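Local coordinates for type I polyketide synthase PikAII (Streptomyces venezuelae, PDB 3QP9), which is a C2-type ketoreductase domain of a modular polyketide synthase, a class that probably epimerises alpha-substituents of polyketide intermediates rather than reducing their ketones, at residues A[394-406]-A[432-444]. Numbering follows the deposited sequence.
Sequences PPVLVLFSSVAAI and DGPTVTSVAWSPW
Leu397, Leu399 and Ser401 reach across to 435-441 through both N and O of the backbone, building a parallel ladder. Leu397 N donates to Thr435 O (3.0 Å), and Leu397 O accepts from Thr437 N; Leu399 repeats the pattern two residues on. Trp441 N-H points almost straight at Ser401 O but from above the carbonyl plane, at a C=O...N angle of 107°. Ser402 OG accepts from Ala404 N, an ST turn.

Apolar packing fills the face carrying Leu397, Leu399 and Val436. Val436 offers one methyl to each leucine, CG1 lying 3.7 Å from Leu399 CD1. Ala440, with just a methyl, accommodates Ile406 CG1 in unusually tight contact (CB to CG1 3.4 Å). Gly433, its backbone strained for any side chain, lets Pro394 CB approach its CA, and cis Pro434 packs CB on Pro395 O.

The two strands and helix 413-426 between them form a beta-alpha-beta unit of the Rossmann fold. Ser401 and Ser438 hydroxyls both bond Asp423 OD2 of that helix, weakly from Ser401. Short side chains fit here, Ser401 CB lying against Ser438 OG.

On the other face, aromatic rings meet. Phe400, its CG swung beside its own backbone N (chi1 -83°), takes Trp441 NE1 over one face, 3.4 Å from Phe400 CD2; phenyl and five-membered ring pair obliquely at 44°. Trp444 sets NE1 over the rim of one Trp441 indole face, its own ring edge-on, while Val439 CG1 lies over the opposite face.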
ATOM      1  N   PRO A 394      20.392  14.765  -2.608  1.00 45.79           N
ATOM      2  CA  PRO A 394      19.063  14.218  -2.964  1.00 43.88           C
ATOM      3  C   PRO A 394      17.930  15.052  -2.374  1.00 40.87           C
ATOM      4  O   PRO A 394      17.892  15.304  -1.172  1.00 41.15           O
ATOM      5  CB  PRO A 394      19.052  12.799  -2.362  1.00 43.35           C
ATOM      6  CG  PRO A 394      20.349  12.616  -1.600  1.00 47.12           C
ATOM      7  CD  PRO A 394      21.064  13.962  -1.560  1.00 45.30           C
ATOM      8  N   PRO A 395      16.990  15.464  -3.200  1.00 38.95           N
ATOM      9  CA  PRO A 395      15.795  16.038  -2.612  1.00 36.69           C
ATOM     10  C   PRO A 395      15.074  14.933  -1.795  1.00 35.36           C
ATOM     11  O   PRO A 395      15.237  13.750  -2.097  1.00 36.48           O
ATOM     12  CB  PRO A 395      14.971  16.442  -3.823  1.00 37.21           C
ATOM     13  CG  PRO A 395      15.937  16.244  -5.045  1.00 38.49           C
ATOM     14  CD  PRO A 395      16.800  15.097  -4.595  1.00 39.60           C
ATOM     15  N   VAL A 396      14.327  15.310  -0.754  1.00 32.92           N
ATOM     16  CA  VAL A 396      13.441  14.413  -0.042  1.00 31.92           C
ATOM     17  C   VAL A 396      12.048  14.347  -0.753  1.00 31.60           C
ATOM     18  O   VAL A 396      11.403  15.396  -1.014  1.00 32.26           O
ATOM     19  CB  VAL A 396      13.283  14.985   1.422  1.00 32.53           C
ATOM     20  CG1 VAL A 396      11.850  14.900   1.981  1.00 35.30           C
ATOM     21  CG2 VAL A 396      14.425  14.516   2.365  1.00 37.43           C
ATOM     22  N   LEU A 397      11.554  13.146  -0.994  1.00 27.57           N
ATOM     23  CA  LEU A 397      10.270  12.950  -1.589  1.00 28.46           C
ATOM     24  C   LEU A 397       9.363  12.293  -0.543  1.00 28.67           C
ATOM     25  O   LEU A 397       9.635  11.129  -0.100  1.00 30.91           O
ATOM     26  CB  LEU A 397      10.391  12.073  -2.827  1.00 27.48           C
ATOM     27  CG  LEU A 397       9.033  11.652  -3.470  1.00 25.03           C
ATOM     28  CD1 LEU A 397       8.155  12.816  -4.088  1.00 23.90           C
ATOM     29  CD2 LEU A 397       9.321  10.675  -4.578  1.00 29.37           C
ATOM     30  N   VAL A 398       8.357  13.048  -0.101  1.00 26.58           N
ATOM     31  CA  VAL A 398       7.502  12.671   0.918  1.00 25.87           C
ATOM     32  C   VAL A 398       6.154  12.374   0.322  1.00 26.12           C
ATOM     33  O   VAL A 398       5.478  13.248  -0.243  1.00 27.91           O
ATOM     34  CB  VAL A 398       7.352  13.803   2.001  1.00 25.90           C
ATOM     35  CG1 VAL A 398       6.470  13.319   3.146  1.00 25.24           C
ATOM     36  CG2 VAL A 398       8.726  14.217   2.457  1.00 25.16           C
ATOM     37  N   LEU A 399       5.758  11.099   0.410  1.00 25.44           N
ATOM     38  CA  LEU A 399       4.417  10.616  -0.039  1.00 26.24           C
ATOM     39  C   LEU A 399       3.393  10.534   1.068  1.00 27.81           C
ATOM     40  O   LEU A 399       3.631   9.945   2.183  1.00 27.17           O
ATOM     41  CB  LEU A 399       4.640   9.205  -0.645  1.00 25.73           C
ATOM     42  CG  LEU A 399       5.823   9.156  -1.620  1.00 25.85           C
ATOM     43  CD1 LEU A 399       5.980   7.669  -2.275  1.00 27.31           C
ATOM     44  CD2 LEU A 399       5.602  10.177  -2.777  1.00 30.08           C
ATOM     45  N   PHE A 400       2.229  11.102   0.804  1.00 30.69           N
ATOM     46  CA  PHE A 400       1.098  11.003   1.732  1.00 30.14           C
ATOM     47  C   PHE A 400       0.286   9.759   1.379  1.00 30.91           C
ATOM     48  O   PHE A 400      -0.411   9.742   0.386  1.00 30.44           O
ATOM     49  CB  PHE A 400       0.213  12.289   1.671  1.00 27.45           C
ATOM     50  CG  PHE A 400       0.743  13.435   2.529  1.00 31.14           C
ATOM     51  CD1 PHE A 400       2.080  13.729   2.579  1.00 32.57           C
ATOM     52  CD2 PHE A 400      -0.127  14.221   3.298  1.00 27.62           C
ATOM     53  CE1 PHE A 400       2.542  14.779   3.379  1.00 38.90           C
ATOM     54  CE2 PHE A 400       0.347  15.264   4.123  1.00 29.54           C
ATOM     55  CZ  PHE A 400       1.633  15.544   4.187  1.00 30.28           C
ATOM     56  N   SER A 401       0.394   8.734   2.250  1.00 30.45           N
ATOM     57  CA  SER A 401      -0.330   7.512   2.112  1.00 30.51           C
ATOM     58  C   SER A 401      -1.408   7.491   3.207  1.00 28.69           C
ATOM     59  O   SER A 401      -1.774   8.538   3.784  1.00 27.70           O
ATOM     60  CB  SER A 401       0.695   6.363   2.232  1.00 30.28           C
ATOM     61  OG  SER A 401       0.146   5.051   2.333  1.00 32.82           O
ATOM     62  N   SER A 402      -1.893   6.311   3.547  1.00 29.20           N
ATOM     63  CA  SER A 402      -3.123   6.212   4.355  1.00 26.61           C
ATOM     64  C   SER A 402      -3.089   4.936   5.171  1.00 26.76           C
ATOM     65  O   SER A 402      -2.592   3.927   4.701  1.00 25.35           O
ATOM     66  CB  SER A 402      -4.326   6.180   3.418  1.00 29.00           C
ATOM     67  OG  SER A 402      -5.442   5.609   4.055  1.00 27.95           O
ATOM     68  N   VAL A 403      -3.665   4.984   6.360  1.00 26.60           N
ATOM     69  CA  VAL A 403      -3.871   3.792   7.144  1.00 29.01           C
ATOM     70  C   VAL A 403      -4.663   2.671   6.355  1.00 30.41           C
ATOM     71  O   VAL A 403      -4.657   1.526   6.802  1.00 29.73           O
ATOM     72  CB  VAL A 403      -4.557   4.079   8.522  1.00 30.55           C
ATOM     73  CG1 VAL A 403      -3.681   5.005   9.440  1.00 31.30           C
ATOM     74  CG2 VAL A 403      -5.997   4.719   8.359  1.00 26.40           C
ATOM     75  N   ALA A 404      -5.283   2.997   5.206  1.00 28.17           N
ATOM     76  CA  ALA A 404      -6.031   1.969   4.378  1.00 28.38           C
ATOM     77  C   ALA A 404      -4.986   0.993   3.815  1.00 28.01           C
ATOM     78  O   ALA A 404      -5.234  -0.208   3.719  1.00 26.86           O
ATOM     79  CB  ALA A 404      -6.813   2.625   3.235  1.00 29.75           C
ATOM     80  N   ALA A 405      -3.775   1.486   3.617  1.00 26.66           N
ATOM     81  CA  ALA A 405      -2.727   0.646   3.125  1.00 27.47           C
ATOM     82  C   ALA A 405      -1.979  -0.126   4.222  1.00 27.70           C
ATOM     83  O   ALA A 405      -1.145  -1.014   3.920  1.00 27.94           O
ATOM     84  CB  ALA A 405      -1.713   1.535   2.317  1.00 25.25           C
ATOM     85  N   ILE A 406      -2.192   0.264   5.468  1.00 27.01           N
ATOM     86  CA  ILE A 406      -1.462  -0.316   6.610  1.00 27.51           C
ATOM     87  C   ILE A 406      -2.261  -1.489   7.200  1.00 28.96           C
ATOM     88  O   ILE A 406      -1.798  -2.625   7.197  1.00 28.51           O
ATOM     89  CB  ILE A 406      -1.261   0.712   7.677  1.00 26.14           C
ATOM     90  CG1 ILE A 406      -0.339   1.853   7.122  1.00 26.85           C
ATOM     91  CG2 ILE A 406      -0.584   0.048   8.953  1.00 26.69           C
ATOM     92  CD1 ILE A 406       1.056   1.409   6.583  1.00 24.84           C
ATOM     93  N   ASP A 432      21.182   6.685  -5.313  1.00 52.72           N
ATOM     94  CA  ASP A 432      21.587   8.106  -5.290  1.00 52.74           C
ATOM     95  C   ASP A 432      20.527   9.085  -4.779  1.00 51.52           C
ATOM     96  O   ASP A 432      20.761  10.298  -4.748  1.00 51.71           O
ATOM     97  CB  ASP A 432      22.222   8.552  -6.636  1.00 53.63           C
ATOM     98  CG  ASP A 432      23.727   8.147  -6.746  1.00 55.71           C
ATOM     99  OD1 ASP A 432      24.012   6.949  -6.906  1.00 56.73           O
ATOM    100  OD2 ASP A 432      24.616   9.023  -6.642  1.00 57.56           O
ATOM    101  N   GLY A 433      19.383   8.569  -4.346  1.00 49.75           N
ATOM    102  CA  GLY A 433      18.251   9.447  -4.011  1.00 47.60           C
ATOM    103  C   GLY A 433      17.218   9.274  -5.106  1.00 46.18           C
ATOM    104  O   GLY A 433      17.421   8.428  -5.977  1.00 48.26           O
ATOM    105  N   PRO A 434      16.073   9.983  -5.029  1.00 43.24           N
ATOM    106  CA  PRO A 434      15.689  10.806  -3.877  1.00 40.59           C
ATOM    107  C   PRO A 434      15.488   9.910  -2.640  1.00 39.91           C
ATOM    108  O   PRO A 434      15.222   8.693  -2.759  1.00 39.09           O
ATOM    109  CB  PRO A 434      14.339  11.395  -4.319  1.00 41.51           C
ATOM    110  CG  PRO A 434      13.740  10.401  -5.293  1.00 39.94           C
ATOM    111  CD  PRO A 434      14.974   9.843  -6.009  1.00 42.50           C
ATOM    112  N   THR A 435      15.532  10.488  -1.453  1.00 37.94           N
ATOM    113  CA  THR A 435      15.258   9.720  -0.273  1.00 36.39           C
ATOM    114  C   THR A 435      13.744   9.778  -0.117  1.00 33.79           C
ATOM    115  O   THR A 435      13.183  10.855   0.136  1.00 33.24           O
ATOM    116  CB  THR A 435      15.857  10.434   0.899  1.00 37.83           C
ATOM    117  OG1 THR A 435      17.292  10.504   0.714  1.00 43.12           O
ATOM    118  CG2 THR A 435      15.501   9.710   2.227  1.00 36.72           C
ATOM    119  N   VAL A 436      13.075   8.647  -0.248  1.00 31.87           N
ATOM    120  CA  VAL A 436      11.577   8.627  -0.191  1.00 30.31           C
ATOM    121  C   VAL A 436      11.074   8.294   1.203  1.00 30.12           C
ATOM    122  O   VAL A 436      11.587   7.338   1.834  1.00 30.65           O
ATOM    123  CB  VAL A 436      11.041   7.619  -1.148  1.00 30.12           C
ATOM    124  CG1 VAL A 436       9.411   7.519  -1.014  1.00 31.11           C
ATOM    125  CG2 VAL A 436      11.533   7.938  -2.562  1.00 30.92           C
ATOM    126  N   THR A 437      10.110   9.065   1.730  1.00 28.20           N
ATOM    127  CA  THR A 437       9.468   8.708   2.997  1.00 26.61           C
ATOM    128  C   THR A 437       8.027   8.541   2.613  1.00 27.72           C
ATOM    129  O   THR A 437       7.534   9.379   1.844  1.00 28.85           O
ATOM    130  CB  THR A 437       9.639   9.855   4.040  1.00 26.52           C
ATOM    131  OG1 THR A 437      11.028   9.962   4.421  1.00 28.02           O
ATOM    132  CG2 THR A 437       8.825   9.622   5.323  1.00 26.45           C
ATOM    133  N   SER A 438       7.363   7.452   3.060  1.00 25.47           N
ATOM    134  CA  SER A 438       5.928   7.384   2.940  1.00 25.35           C
ATOM    135  C   SER A 438       5.310   7.539   4.350  1.00 24.92           C
ATOM    136  O   SER A 438       5.588   6.743   5.313  1.00 25.75           O
ATOM    137  CB  SER A 438       5.491   6.105   2.317  1.00 25.11           C
ATOM    138  OG  SER A 438       4.071   6.091   2.197  1.00 27.72           O
ATOM    139  N   VAL A 439       4.450   8.517   4.504  1.00 24.40           N
ATOM    140  CA  VAL A 439       3.735   8.590   5.783  1.00 25.82           C
ATOM    141  C   VAL A 439       2.262   8.137   5.637  1.00 25.51           C
ATOM    142  O   VAL A 439       1.472   8.711   4.857  1.00 27.25           O
ATOM    143  CB  VAL A 439       3.785   9.993   6.378  1.00 26.70           C
ATOM    144  CG1 VAL A 439       3.070   9.990   7.671  1.00 25.46           C
ATOM    145  CG2 VAL A 439       5.317  10.426   6.659  1.00 28.86           C
ATOM    146  N   ALA A 440       1.857   7.110   6.394  1.00 24.44           N
ATOM    147  CA  ALA A 440       0.470   6.595   6.243  1.00 25.57           C
ATOM    148  C   ALA A 440      -0.375   7.269   7.302  1.00 26.36           C
ATOM    149  O   ALA A 440      -0.254   6.982   8.444  1.00 27.49           O
ATOM    150  CB  ALA A 440       0.454   5.109   6.454  1.00 23.82           C
ATOM    151  N   TRP A 441      -1.318   8.103   6.910  1.00 27.63           N
ATOM    152  CA  TRP A 441      -2.089   8.924   7.829  1.00 27.11           C
ATOM    153  C   TRP A 441      -3.469   8.389   8.063  1.00 29.47           C
ATOM    154  O   TRP A 441      -4.098   7.758   7.187  1.00 28.36           O
ATOM    155  CB  TRP A 441      -2.301  10.286   7.208  1.00 27.57           C
ATOM    156  CG  TRP A 441      -1.047  11.096   6.939  1.00 25.95           C
ATOM    157  CD1 TRP A 441      -0.428  11.286   5.716  1.00 26.59           C
ATOM    158  CD2 TRP A 441      -0.378  11.988   7.857  1.00 26.30           C
ATOM    159  NE1 TRP A 441       0.618  12.169   5.848  1.00 26.09           N
ATOM    160  CE2 TRP A 441       0.631  12.665   7.128  1.00 26.68           C
ATOM    161  CE3 TRP A 441      -0.564  12.289   9.210  1.00 23.83           C
ATOM    162  CZ2 TRP A 441       1.516  13.626   7.732  1.00 28.62           C
ATOM    163  CZ3 TRP A 441       0.278  13.283   9.819  1.00 26.41           C
ATOM    164  CH2 TRP A 441       1.337  13.875   9.097  1.00 27.67           C
ATOM    165  N   SER A 442      -3.961   8.625   9.271  1.00 27.77           N
ATOM    166  CA  SER A 442      -5.356   8.487   9.487  1.00 29.02           C
ATOM    167  C   SER A 442      -5.987   9.791   9.053  1.00 28.79           C
ATOM    168  O   SER A 442      -5.289  10.774   8.909  1.00 28.88           O
ATOM    169  CB  SER A 442      -5.657   8.133  10.979  1.00 25.64           C
ATOM    170  OG  SER A 442      -5.301   9.173  11.829  1.00 31.44           O
ATOM    171  N   PRO A 443      -7.324   9.817   8.827  1.00 30.28           N
ATOM    172  CA  PRO A 443      -7.879  11.076   8.282  1.00 30.08           C
ATOM    173  C   PRO A 443      -7.711  12.323   9.125  1.00 30.88           C
ATOM    174  O   PRO A 443      -7.884  12.298  10.337  1.00 32.37           O
ATOM    175  CB  PRO A 443      -9.403  10.745   8.157  1.00 30.93           C
ATOM    176  CG  PRO A 443      -9.427   9.237   7.825  1.00 30.93           C
ATOM    177  CD  PRO A 443      -8.277   8.707   8.742  1.00 29.78           C
ATOM    178  N   TRP A 444      -7.490  13.445   8.447  1.00 31.78           N
ATOM    179  CA  TRP A 444      -7.357  14.768   9.073  1.00 32.68           C
ATOM    180  C   TRP A 444      -8.718  15.437   9.241  1.00 34.28           C
ATOM    181  O   TRP A 444      -9.600  15.276   8.395  1.00 32.48           O
ATOM    182  CB  TRP A 444      -6.582  15.644   8.148  1.00 29.78           C
ATOM    183  CG  TRP A 444      -5.096  15.311   8.057  1.00 33.15           C
ATOM    184  CD1 TRP A 444      -4.493  14.046   8.123  1.00 32.69           C
ATOM    185  CD2 TRP A 444      -4.038  16.235   7.792  1.00 32.49           C
ATOM    186  NE1 TRP A 444      -3.133  14.176   7.939  1.00 30.57           N
ATOM    187  CE2 TRP A 444      -2.827  15.490   7.742  1.00 32.10           C
ATOM    188  CE3 TRP A 444      -3.994  17.631   7.598  1.00 33.44           C
ATOM    189  CZ2 TRP A 444      -1.569  16.091   7.502  1.00 34.53           C
ATOM    190  CZ3 TRP A 444      -2.739  18.232   7.379  1.00 33.75           C
ATOM    191  CH2 TRP A 444      -1.544  17.459   7.318  1.00 32.49           C
TER